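Local coordinates for hypothetical Membrane Spanning Protein (Bacillus cereus, PDB 2FB5), which catalyses the condensation of two ATP molecules into cyclic di-AMP, as one of three paralogous diadenylate cyclases, and is required for efficient spore formation, at residues A[169-174]-A[180-185]; A[189-194]-A[200-205]. One frame throughout, in Å; residues are numbered along the deposited sequence.

Contacts 1 and 2 follow one another along the chain and share one mixed sheet, their centres about 11 Å apart. In contact 1 helix 166-175 is laid against strand 181-185; contact 2 is the hairpin of strands 192-196 and 199-203 that continues the sheet to its outermost strand within this chain. The seam runs through strands 181-185 and 192-196, where V184 N lies 2.8 Å from S193 O, a probable hydrogen bond. On the face turned away from helix 166-175, L183 CD2 meets I203 CD1 at 3.7 Å. Near the start of that helix R167, H168 and R169 match the RHR signature of diadenylate cyclase domains, placing contact 1 near a probable nucleotide site.

Contact 1 (A[169-174]-A[180-185]); sequences RAAIGL and ALILVV
A171 and L174, one turn apart on helix 166-175, rest on I182, V184 and A180 in a helix-on-sheet packing of the diadenylate cyclase domain. The chain reverses after the helix and returns as strand 181-185, antiparallel to it: the local axes make 173° and approach to 8.1 Å. Strand alternation supplies the interface, since I182 and V184 face the helix while L181 and L183 reach the other side of the sheet and touch F194.

A171 presents a single methyl to two branches. Its CB meets I182 CG2 at 3.6 Å and V184 CG2 at 3.5 Å, the latter tighter than usual for two carbons, which is evidence of close seating. I182 is the other central residue. Its CG1 stands beside the backbone N (chi1 -52°), and CD1 is carried on from there to the helix, 3.9 Å from L174 CB. CG2 thus meets the A171 methyl, while CD1 reaches both L174 CB and the A171 carbonyl.

L174 crosses I182 at about a right angle. With CG trans to its own N (chi1 -174°), the leucine extends toward the start of the strand: CD2 passes I182 CG1 at 4.0 Å and ends 4.3 Å from A180 CB. Polar closure comes from the turn, where S178 OG is hydrogen-bonded to both L174 O and A180 N. L95 and V97 of strand 94-98 continue the apolar floor beneath A171 and L174. One polar atom is also covered by the isoleucine tip: I182 CD1 lies 3.4 Å from A171 O.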
# COMPACT_ATOMS: atom_id res chain seq x y z
N ARG A 169 -4.45 -28.63 16.89
CA ARG A 169 -5.78 -28.11 17.22
C ARG A 169 -5.73 -26.78 17.97
O ARG A 169 -6.65 -25.97 17.85
CB ARG A 169 -6.57 -29.13 18.04
CG ARG A 169 -6.92 -30.41 17.30
CD ARG A 169 -7.64 -31.38 18.24
NE ARG A 169 -8.90 -30.80 18.74
CZ ARG A 169 -9.47 -31.10 19.91
NH1 ARG A 169 -8.91 -31.99 20.73
NH2 ARG A 169 -10.60 -30.50 20.26
N ALA A 170 -4.67 -26.56 18.75
CA ALA A 170 -4.50 -25.30 19.49
C ALA A 170 -4.13 -24.16 18.55
O ALA A 170 -4.59 -23.02 18.70
CB ALA A 170 -3.43 -25.46 20.57
N ALA A 171 -3.27 -24.48 17.57
CA ALA A 171 -2.89 -23.54 16.54
C ALA A 171 -4.12 -23.11 15.74
O ALA A 171 -4.37 -21.91 15.57
CB ALA A 171 -1.85 -24.16 15.62
N ILE A 172 -4.87 -24.09 15.25
CA ILE A 172 -6.08 -23.81 14.49
C ILE A 172 -7.03 -23.01 15.36
O ILE A 172 -7.58 -22.00 14.92
CB ILE A 172 -6.75 -25.10 13.95
CG1 ILE A 172 -5.80 -25.81 12.98
CG2 ILE A 172 -8.06 -24.78 13.25
CD1 ILE A 172 -6.24 -27.22 12.59
N GLY A 173 -7.17 -23.44 16.62
CA GLY A 173 -8.12 -22.83 17.56
C GLY A 173 -7.84 -21.36 17.82
O GLY A 173 -8.76 -20.54 17.82
N LEU A 174 -6.57 -21.01 18.03
CA LEU A 174 -6.21 -19.61 18.23
C LEU A 174 -6.39 -18.80 16.94
O LEU A 174 -6.83 -17.64 16.98
CB LEU A 174 -4.77 -19.46 18.77
CG LEU A 174 -4.43 -18.00 19.12
CD1 LEU A 174 -5.35 -17.45 20.23
CD2 LEU A 174 -2.94 -17.80 19.46
N ALA A 180 -3.63 -13.92 14.62
CA ALA A 180 -2.29 -14.48 14.89
C ALA A 180 -1.91 -15.56 13.88
O ALA A 180 -2.77 -16.27 13.38
CB ALA A 180 -2.21 -15.03 16.31
N LEU A 181 -0.61 -15.67 13.58
CA LEU A 181 -0.13 -16.79 12.79
C LEU A 181 0.54 -17.76 13.75
O LEU A 181 1.37 -17.35 14.55
CB LEU A 181 0.86 -16.31 11.72
CG LEU A 181 1.36 -17.38 10.75
CD1 LEU A 181 1.58 -16.77 9.38
CD2 LEU A 181 2.65 -18.07 11.26
N ILE A 182 0.18 -19.04 13.70
CA ILE A 182 0.73 -20.01 14.67
C ILE A 182 1.48 -21.14 13.97
O ILE A 182 0.89 -21.94 13.25
CB ILE A 182 -0.36 -20.58 15.64
CG1 ILE A 182 -1.15 -19.45 16.32
CG2 ILE A 182 0.28 -21.44 16.74
CD1 ILE A 182 -2.48 -19.10 15.61
N LEU A 183 2.79 -21.20 14.21
CA LEU A 183 3.65 -22.23 13.64
C LEU A 183 3.59 -23.48 14.49
O LEU A 183 3.54 -23.40 15.72
CB LEU A 183 5.10 -21.72 13.56
CG LEU A 183 5.27 -20.57 12.55
CD1 LEU A 183 6.31 -19.56 13.02
CD2 LEU A 183 5.65 -21.12 11.16
N VAL A 184 3.60 -24.64 13.83
CA VAL A 184 3.60 -25.93 14.52
C VAL A 184 4.70 -26.82 13.93
O VAL A 184 4.91 -26.82 12.72
CB VAL A 184 2.24 -26.67 14.37
CG1 VAL A 184 2.21 -27.93 15.22
CG2 VAL A 184 1.08 -25.78 14.78
N VAL A 185 5.42 -27.53 14.80
CA VAL A 185 6.28 -28.66 14.40
C VAL A 185 5.66 -29.89 15.06
O VAL A 185 5.40 -29.90 16.26
CB VAL A 185 7.77 -28.51 14.85
CG1 VAL A 185 8.62 -29.69 14.34
CG2 VAL A 185 8.36 -27.20 14.38

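Contact 2 (A[189-194]-A[200-205]); sequences TGRTSF and LYTISL
F194 and Y201 face each other as a hydrogen-bonded pair of an antiparallel beta hairpin, with Y201 N to F194 O at 2.8 Å and F194 N to Y201 O at 2.9 Å. Beginning at CB, which packs on L181 CD2 of the neighbouring strand at 3.7 Å, the F194 side chain leaves with CG between its backbone N and carbonyl carbon (chi1 68°), which swings the ring back over the partner strand. CE1 comes to 3.5 Å from Y201 CD2, which CD1 also faces. Across the ring, CD2 and CE2 share I203 CG2, CE2 at 3.6 Å. At the tip, CZ lies near Y201 CD2 and Y201 CB, the latter a methylene placed over the face 4.3 Å from the ring centroid and 14° off its normal, a CH-pi contact. The two rings meet obliquely, with planes at 40°.

S193 and T202 point to the other face, where a water joins them, 2.8 Å from S193 OG and 2.7 Å from T202 OG1. L200 CD1 packs on S193 CB.

Helices 47-70 and 77-90 touch the face of F194, I203 and T192, helix 166-175 touches L200 and strand 181-185 flanks strand 192-196, while Y201 and T202 stay exposed.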
# COMPACT_ATOMS: atom_id res chain seq x y z
N THR A 189 6.24 -36.50 13.24
CA THR A 189 6.82 -36.57 11.90
C THR A 189 7.83 -35.47 11.60
O THR A 189 8.56 -35.56 10.62
CB THR A 189 5.72 -36.45 10.83
OG1 THR A 189 5.15 -35.14 10.90
CG2 THR A 189 4.63 -37.50 11.03
N GLY A 190 7.85 -34.42 12.41
CA GLY A 190 8.66 -33.24 12.10
C GLY A 190 8.06 -32.31 11.05
O GLY A 190 8.66 -31.29 10.70
N ARG A 191 6.89 -32.66 10.53
CA ARG A 191 6.19 -31.80 9.59
C ARG A 191 5.94 -30.43 10.22
O ARG A 191 5.49 -30.34 11.36
CB ARG A 191 4.85 -32.40 9.15
CG ARG A 191 3.94 -31.41 8.41
CD ARG A 191 2.68 -32.07 7.87
NE ARG A 191 2.98 -32.86 6.68
CZ ARG A 191 2.12 -33.65 6.04
NH1 ARG A 191 0.86 -33.78 6.47
NH2 ARG A 191 2.52 -34.31 4.96
N THR A 192 6.21 -29.38 9.46
CA THR A 192 5.99 -28.02 9.93
C THR A 192 4.81 -27.40 9.20
O THR A 192 4.69 -27.54 7.97
CB THR A 192 7.24 -27.16 9.75
OG1 THR A 192 7.55 -27.09 8.36
CG2 THR A 192 8.39 -27.79 10.47
N SER A 193 3.95 -26.73 9.97
CA SER A 193 2.73 -26.09 9.49
C SER A 193 2.61 -24.68 10.08
O SER A 193 3.30 -24.34 11.05
CB SER A 193 1.51 -26.88 9.98
OG SER A 193 1.53 -28.21 9.51
N PHE A 194 1.73 -23.85 9.51
CA PHE A 194 1.18 -22.73 10.28
C PHE A 194 -0.32 -22.66 10.14
O PHE A 194 -0.86 -23.07 9.10
CB PHE A 194 1.84 -21.38 9.96
CG PHE A 194 1.55 -20.86 8.57
CD1 PHE A 194 0.36 -20.20 8.29
CD2 PHE A 194 2.49 -20.99 7.56
CE1 PHE A 194 0.10 -19.71 7.01
CE2 PHE A 194 2.24 -20.49 6.28
CZ PHE A 194 1.03 -19.85 6.01
N LEU A 200 -5.06 -24.68 8.41
CA LEU A 200 -3.70 -25.17 8.62
C LEU A 200 -3.00 -25.40 7.29
O LEU A 200 -3.53 -26.11 6.42
CB LEU A 200 -3.76 -26.48 9.43
CG LEU A 200 -2.45 -27.08 9.95
CD1 LEU A 200 -1.88 -26.24 11.08
CD2 LEU A 200 -2.72 -28.51 10.43
N TYR A 201 -1.81 -24.81 7.13
CA TYR A 201 -1.02 -24.93 5.89
C TYR A 201 0.31 -25.61 6.16
O TYR A 201 1.04 -25.21 7.06
CB TYR A 201 -0.71 -23.55 5.29
CG TYR A 201 -1.92 -22.71 4.95
CD1 TYR A 201 -2.55 -22.83 3.71
CD2 TYR A 201 -2.44 -21.81 5.88
CE1 TYR A 201 -3.66 -22.06 3.40
CE2 TYR A 201 -3.54 -21.03 5.58
CZ TYR A 201 -4.15 -21.16 4.33
OH TYR A 201 -5.26 -20.40 4.05
N THR A 202 0.64 -26.61 5.34
CA THR A 202 1.93 -27.27 5.43
C THR A 202 2.98 -26.35 4.84
O THR A 202 2.75 -25.73 3.80
CB THR A 202 1.92 -28.64 4.69
OG1 THR A 202 0.87 -29.44 5.24
CG2 THR A 202 3.24 -29.38 4.87
N ILE A 203 4.11 -26.24 5.51
CA ILE A 203 5.24 -25.50 4.98
C ILE A 203 6.48 -26.39 4.95
O ILE A 203 6.61 -27.31 5.76
CB ILE A 203 5.56 -24.20 5.79
CG1 ILE A 203 5.61 -24.46 7.30
CG2 ILE A 203 4.54 -23.12 5.46
CD1 ILE A 203 6.02 -23.25 8.16
N SER A 204 7.36 -26.13 4.00
CA SER A 204 8.65 -26.81 3.95
C SER A 204 9.76 -25.77 3.89
O SER A 204 9.82 -24.99 2.95
CB SER A 204 8.71 -27.75 2.73
OG SER A 204 10.04 -28.15 2.43
N LEU A 205 10.61 -25.75 4.91
CA LEU A 205 11.79 -24.86 4.91
C LEU A 205 13.06 -25.48 5.52
O LEU A 205 13.27 -26.69 5.45
CB LEU A 205 11.47 -23.51 5.55
CG LEU A 205 10.38 -23.39 6.61
CD1 LEU A 205 10.99 -23.50 7.99
CD2 LEU A 205 9.69 -22.04 6.44
O HOH W 1 6.82 -29.87 6.54
O HOH W 2 9.88 -26.63 7.70
O HOH W 3 -0.27 -29.25 7.65